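Local coordinates for protein 11R-lipoxygenase (Gersemia fruticosa, PDB 3VF1) that probably catalyses the iron-dependent addition of molecular oxygen to polyunsaturated fatty acids, with an activity that depends on calcium, at residues A[345-349]-A[361-365]; A[305-311]-A[332-338]. One frame throughout, in Å; residues are numbered along the deposited sequence.

Contact 1 of 2, residues A[345-349]-A[361-365]; sequences IPIAI and IWTPL
Strand 344-350 meets W362 and T363 along one edge while carrying a classic beta bulge on the other, where I347 and A348 both face L335 of strand 333-338. The psi of I347, near -11°, is far from extended values and records the kink. Past it the chain pairs regularly for one step. I349 and W362 form an antiparallel hydrogen-bonded pair, with W362 N to I349 O at 2.8 Å, almost straight and in the carbonyl plane, and the return bond from I349 N to W362 O at 3.0 Å, its donor tilted out of that plane. The same two oxygens take CA-H contacts, A348 CA to W362 O being 3.3 Å. With chi1 of -53°, W362 carries CG beside its own backbone N, and the indole therefore presents its edge to the partner carbonyl, CD1 lying 3.3 Å from I349 O near the ring plane. Beyond this pair the second segment leaves strand geometry, and side chains take over the contact. T363 OG1 stands 3.1 Å from I347 O, and P364 CD approaches the same oxygen at 3.7 Å. Apolar contact is slight, the methyls A348 CB and I361 CG2 meeting at 4.1 Å. Outside the pair, W372 of helix 369-410 packs on P346, I349 and P364, K604 makes a cation-pi contact with W362, and D367 OD2 accepts T363 N. Short, weakly bonded 361-362 thus closes a beta hairpin with 344-350 and forms one outer edge of a five-stranded antiparallel sheet in the lipoxygenase domain.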
loop_
_atom_site.group_PDB
_atom_site.type_symbol
_atom_site.label_atom_id
_atom_site.label_comp_id
_atom_site.label_asym_id
_atom_site.label_seq_id
_atom_site.Cartn_x
_atom_site.Cartn_y
_atom_site.Cartn_z
ATOM N N ILE A 345 7.791 5.178 27.537
ATOM C CA ILE A 345 8.211 6.572 27.532
ATOM C C ILE A 345 9.660 6.693 27.092
ATOM O O ILE A 345 10.468 5.810 27.366
ATOM C CB ILE A 345 8.085 7.204 28.931
ATOM C CG1 ILE A 345 8.786 6.324 29.972
ATOM C CG2 ILE A 345 6.625 7.407 29.291
ATOM C CD1 ILE A 345 8.918 6.967 31.334
ATOM N N PRO A 346 9.994 7.797 26.411
ATOM C CA PRO A 346 11.388 8.080 26.061
ATOM C C PRO A 346 12.172 8.471 27.308
ATOM O O PRO A 346 11.666 9.244 28.118
ATOM C CB PRO A 346 11.267 9.269 25.109
ATOM C CG PRO A 346 10.027 9.966 25.552
ATOM C CD PRO A 346 9.089 8.880 25.988
ATOM N N ILE A 347 13.379 7.942 27.468
ATOM C CA ILE A 347 14.188 8.261 28.640
ATOM C C ILE A 347 15.583 8.770 28.282
ATOM O O ILE A 347 16.298 9.269 29.146
ATOM C CB ILE A 347 14.320 7.042 29.575
ATOM C CG1 ILE A 347 14.995 5.875 28.848
ATOM C CG2 ILE A 347 12.954 6.628 30.093
ATOM C CD1 ILE A 347 15.323 4.706 29.754
ATOM N N ALA A 348 15.965 8.655 27.013
ATOM C CA ALA A 348 17.283 9.108 26.580
ATOM C C ALA A 348 17.351 9.223 25.064
ATOM O O ALA A 348 16.722 8.448 24.349
ATOM C CB ALA A 348 18.358 8.158 27.085
ATOM N N ILE A 349 18.119 10.196 24.580
ATOM C CA ILE A 349 18.268 10.420 23.146
ATOM C C ILE A 349 19.675 10.901 22.801
ATOM O O ILE A 349 20.242 11.743 23.491
ATOM C CB ILE A 349 17.263 11.463 22.627
ATOM C CG1 ILE A 349 15.830 10.946 22.768
ATOM C CG2 ILE A 349 17.556 11.808 21.171
ATOM C CD1 ILE A 349 14.773 11.982 22.429
ATOM N N ILE A 361 24.237 12.871 25.419
ATOM C CA ILE A 361 22.993 12.157 25.661
ATOM C C ILE A 361 21.992 13.072 26.360
ATOM O O ILE A 361 22.273 13.612 27.430
ATOM C CB ILE A 361 23.227 10.898 26.511
ATOM C CG1 ILE A 361 24.139 9.929 25.755
ATOM C CG2 ILE A 361 21.902 10.234 26.852
ATOM C CD1 ILE A 361 24.467 8.661 26.508
ATOM N N TRP A 362 20.827 13.240 25.741
ATOM C CA TRP A 362 19.778 14.095 26.281
ATOM C C TRP A 362 18.818 13.268 27.121
ATOM O O TRP A 362 18.554 12.109 26.818
ATOM C CB TRP A 362 19.021 14.788 25.148
ATOM C CG TRP A 362 19.917 15.524 24.206
ATOM C CD1 TRP A 362 20.601 15.000 23.147
ATOM C CD2 TRP A 362 20.232 16.921 24.234
ATOM N NE1 TRP A 362 21.321 15.984 22.514
ATOM C CE2 TRP A 362 21.110 17.173 23.161
ATOM C CE3 TRP A 362 19.855 17.983 25.060
ATOM C CZ2 TRP A 362 21.618 18.442 22.895
ATOM C CZ3 TRP A 362 20.361 19.241 24.793
ATOM C CH2 TRP A 362 21.233 19.461 23.720
ATOM N N THR A 363 18.294 13.876 28.178
ATOM C CA THR A 363 17.476 13.162 29.146
ATOM C C THR A 363 16.603 14.146 29.922
ATOM O O THR A 363 17.084 15.187 30.365
ATOM C CB THR A 363 18.378 12.377 30.121
ATOM O OG1 THR A 363 18.709 11.105 29.550
ATOM C CG2 THR A 363 17.703 12.156 31.434
ATOM N N PRO A 364 15.312 13.820 30.094
ATOM C CA PRO A 364 14.386 14.744 30.762
ATOM C C PRO A 364 14.716 14.940 32.239
ATOM O O PRO A 364 14.279 15.910 32.851
ATOM C CB PRO A 364 13.027 14.058 30.598
ATOM C CG PRO A 364 13.349 12.611 30.466
ATOM C CD PRO A 364 14.656 12.551 29.733
ATOM N N LEU A 365 15.475 14.004 32.797
ATOM C CA LEU A 365 15.964 14.094 34.169
ATOM C C LEU A 365 17.098 15.108 34.345
ATOM O O LEU A 365 17.138 15.829 35.342
ATOM C CB LEU A 365 16.447 12.717 34.620
ATOM C CG LEU A 365 16.684 12.515 36.115
ATOM C CD1 LEU A 365 15.369 12.565 36.874
ATOM C CD2 LEU A 365 17.398 11.194 36.356
#

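Contact 2 of 2, residues A[305-311]-A[332-338]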
loop_
_atom_site.group_PDB
_atom_site.type_symbol
_atom_site.label_atom_id
_atom_site.label_comp_id
_atom_site.label_asym_id
_atom_site.label_seq_id
_atom_site.Cartn_x
_atom_site.Cartn_y
_atom_site.Cartn_z
ATOM N N LEU A 305 12.486 -4.474 29.741
ATOM C CA LEU A 305 11.685 -3.264 29.886
ATOM C C LEU A 305 12.280 -2.114 29.078
ATOM O O LEU A 305 11.743 -1.011 29.073
ATOM C CB LEU A 305 11.597 -2.861 31.358
ATOM C CG LEU A 305 11.080 -3.928 32.322
ATOM C CD1 LEU A 305 11.126 -3.415 33.753
ATOM C CD2 LEU A 305 9.670 -4.355 31.950
ATOM N N ILE A 306 13.389 -2.376 28.396
ATOM C CA ILE A 306 14.096 -1.334 27.659
ATOM C C ILE A 306 14.016 -1.575 26.158
ATOM O O ILE A 306 14.398 -2.636 25.671
ATOM C CB ILE A 306 15.576 -1.269 28.071
ATOM C CG1 ILE A 306 15.702 -0.910 29.555
ATOM C CG2 ILE A 306 16.324 -0.258 27.214
ATOM C CD1 ILE A 306 15.323 0.520 29.878
ATOM N N PHE A 307 13.522 -0.579 25.431
ATOM C CA PHE A 307 13.402 -0.663 23.982
ATOM C C PHE A 307 14.160 0.485 23.331
ATOM O O PHE A 307 14.443 1.491 23.978
ATOM C CB PHE A 307 11.930 -0.639 23.575
ATOM C CG PHE A 307 11.134 -1.780 24.139
ATOM C CD1 PHE A 307 10.781 -1.798 25.478
ATOM C CD2 PHE A 307 10.744 -2.839 23.335
ATOM C CE1 PHE A 307 10.054 -2.849 26.003
ATOM C CE2 PHE A 307 10.016 -3.889 23.855
ATOM C CZ PHE A 307 9.671 -3.894 25.191
ATOM N N ILE A 308 14.488 0.332 22.052
ATOM C CA ILE A 308 15.344 1.292 21.368
ATOM C C ILE A 308 14.917 1.530 19.923
ATOM O O ILE A 308 14.423 0.627 19.255
ATOM C CB ILE A 308 16.807 0.807 21.374
ATOM C CG1 ILE A 308 17.731 1.861 20.758
ATOM C CG2 ILE A 308 16.930 -0.511 20.626
ATOM C CD1 ILE A 308 19.207 1.539 20.908
ATOM N N THR A 309 15.113 2.759 19.453
ATOM C CA THR A 309 14.895 3.102 18.052
ATOM C C THR A 309 16.186 3.658 17.460
ATOM O O THR A 309 16.543 4.810 17.705
ATOM C CB THR A 309 13.778 4.153 17.883
ATOM O OG1 THR A 309 14.112 5.338 18.614
ATOM C CG2 THR A 309 12.444 3.614 18.381
ATOM N N ASP A 310 16.880 2.833 16.682
ATOM C CA ASP A 310 18.169 3.209 16.112
ATOM C C ASP A 310 18.028 3.559 14.634
ATOM O O ASP A 310 17.645 2.716 13.825
ATOM C CB ASP A 310 19.165 2.057 16.279
ATOM C CG ASP A 310 20.559 2.410 15.790
ATOM O OD1 ASP A 310 20.702 3.406 15.049
ATOM O OD2 ASP A 310 21.514 1.686 16.143
ATOM N N TYR A 311 18.350 4.802 14.289
ATOM C CA TYR A 311 18.234 5.272 12.911
ATOM C C TYR A 311 19.596 5.374 12.230
ATOM O O TYR A 311 19.881 6.329 11.509
ATOM C CB TYR A 311 17.507 6.616 12.880
ATOM C CG TYR A 311 16.086 6.504 13.377
ATOM C CD1 TYR A 311 15.797 6.579 14.732
ATOM C CD2 TYR A 311 15.037 6.295 12.492
ATOM C CE1 TYR A 311 14.502 6.460 15.190
ATOM C CE2 TYR A 311 13.741 6.178 12.941
ATOM C CZ TYR A 311 13.478 6.259 14.290
ATOM O OH TYR A 311 12.184 6.139 14.738
ATOM N N PRO A 332 19.901 9.649 14.881
ATOM C CA PRO A 332 19.682 9.546 16.325
ATOM C C PRO A 332 19.438 8.137 16.846
ATOM O O PRO A 332 19.201 7.205 16.079
ATOM C CB PRO A 332 18.426 10.388 16.535
ATOM C CG PRO A 332 17.665 10.220 15.272
ATOM C CD PRO A 332 18.691 10.104 14.175
ATOM N N LEU A 333 19.513 8.007 18.167
ATOM C CA LEU A 333 19.096 6.802 18.863
ATOM C C LEU A 333 18.188 7.216 20.010
ATOM O O LEU A 333 18.495 8.149 20.749
ATOM C CB LEU A 333 20.295 6.031 19.415
ATOM C CG LEU A 333 21.327 5.528 18.406
ATOM C CD1 LEU A 333 22.400 6.577 18.172
ATOM C CD2 LEU A 333 21.938 4.220 18.879
ATOM N N GLY A 334 17.064 6.526 20.151
ATOM C CA GLY A 334 16.138 6.804 21.229
ATOM C C GLY A 334 15.990 5.592 22.122
ATOM O O GLY A 334 15.918 4.465 21.640
ATOM N N LEU A 335 15.951 5.821 23.428
ATOM C CA LEU A 335 15.775 4.737 24.383
ATOM C C LEU A 335 14.453 4.922 25.108
ATOM O O LEU A 335 14.115 6.029 25.522
ATOM C CB LEU A 335 16.931 4.706 25.381
ATOM C CG LEU A 335 17.143 3.373 26.101
ATOM C CD1 LEU A 335 17.608 2.303 25.122
ATOM C CD2 LEU A 335 18.138 3.530 27.238
ATOM N N PHE A 336 13.703 3.835 25.252
ATOM C CA PHE A 336 12.383 3.894 25.862
ATOM C C PHE A 336 12.268 2.914 27.021
ATOM O O PHE A 336 12.998 1.928 27.092
ATOM C CB PHE A 336 11.303 3.598 24.821
ATOM C CG PHE A 336 11.289 4.564 23.669
ATOM C CD1 PHE A 336 12.269 4.513 22.694
ATOM C CD2 PHE A 336 10.292 5.517 23.558
ATOM C CE1 PHE A 336 12.259 5.399 21.632
ATOM C CE2 PHE A 336 10.276 6.404 22.496
ATOM C CZ PHE A 336 11.264 6.343 21.533
ATOM N N TYR A 337 11.341 3.201 27.928
ATOM C CA TYR A 337 11.115 2.369 29.100
ATOM C C TYR A 337 9.667 1.903 29.130
ATOM O O TYR A 337 8.754 2.686 28.881
ATOM C CB TYR A 337 11.427 3.163 30.368
ATOM C CG TYR A 337 11.325 2.366 31.649
ATOM C CD1 TYR A 337 12.257 1.386 31.953
ATOM C CD2 TYR A 337 10.312 2.611 32.565
ATOM C CE1 TYR A 337 12.177 0.663 33.125
ATOM C CE2 TYR A 337 10.224 1.892 33.744
ATOM C CZ TYR A 337 11.160 0.920 34.016
ATOM O OH TYR A 337 11.086 0.199 35.185
ATOM N N LEU A 338 9.461 0.625 29.427
ATOM C CA LEU A 338 8.115 0.078 29.547
ATOM C C LEU A 338 7.610 0.257 30.973
ATOM O O LEU A 338 8.000 -0.476 31.877
ATOM C CB LEU A 338 8.103 -1.404 29.169
ATOM C CG LEU A 338 6.762 -2.124 29.329
ATOM C CD1 LEU A 338 5.709 -1.533 28.405
ATOM C CD2 LEU A 338 6.928 -3.612 29.075
#
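I306 and L335 meet through their branches: a chi1 of -62° sets I306 CG2 anti to the backbone N, L335 sends its CG anti to its own N, and CG2 comes to 3.5 Å from L335 CD1. That CD1 also lies 3.5 Å from F307 O, so the leucine tip reaches across to the opposing backbone. T309 holds OG1 between its N and carbonyl carbon (chi1 58°), from where OG1 touches the edge of the F336 ring, 3.5 Å from CE1; F307 O lies near the plane of this ring too. Beside T309, G334 has no side chain to crowd the hydroxyl. I306 CD1 meets the Y337 ring at its edge, 3.8 Å from CD1 of the tyrosine. Six backbone hydrogen bonds fix the antiparallel register, the strand axes running 156° apart. F307 and F336 exchange two, F336 N to F307 O at 2.8 Å being the shorter, and at the end of the ladder Y311 N meets P332 O at 3.1 Å, nearly along the C=O axis. D310 runs alongside L333, its OD2 3.8 Å from L333 CD2, while OD1 accepts NE2 of Q353. A leucine in place of D310 would probably leave the Q353 amide without its carboxylate mate and cost the strand end that polar tie. Y337 OH bonds D292 and Y311 OH bonds D383. Helix 297-302 packs on I306 and Y337, helix 369-410 on T309, Y311 and P332, and the pair is flanked in the sheet by strands 271-272 and 344-350.

In the fold
Contacts 1 and 2 are successive steps across one antiparallel sheet, their centres 10 Å apart, and contact 2 closes along the chain before contact 1 opens. Strands 333-338 and 344-350, neighbours in sequence and in the sheet, join them: Y337 N to I345 O and I347 N to L335 O, each 2.8 Å, are probable hydrogen bonds. Both contacts also pack on helix 369-410, which carries the iron ligands H392 and H397, although neither lies at the metal site. Nearer to contact 2 is a bound sugar, the side chain of L338 being about 10 Å from the fructose unit, while F307 touches L487 of the glycan pocket.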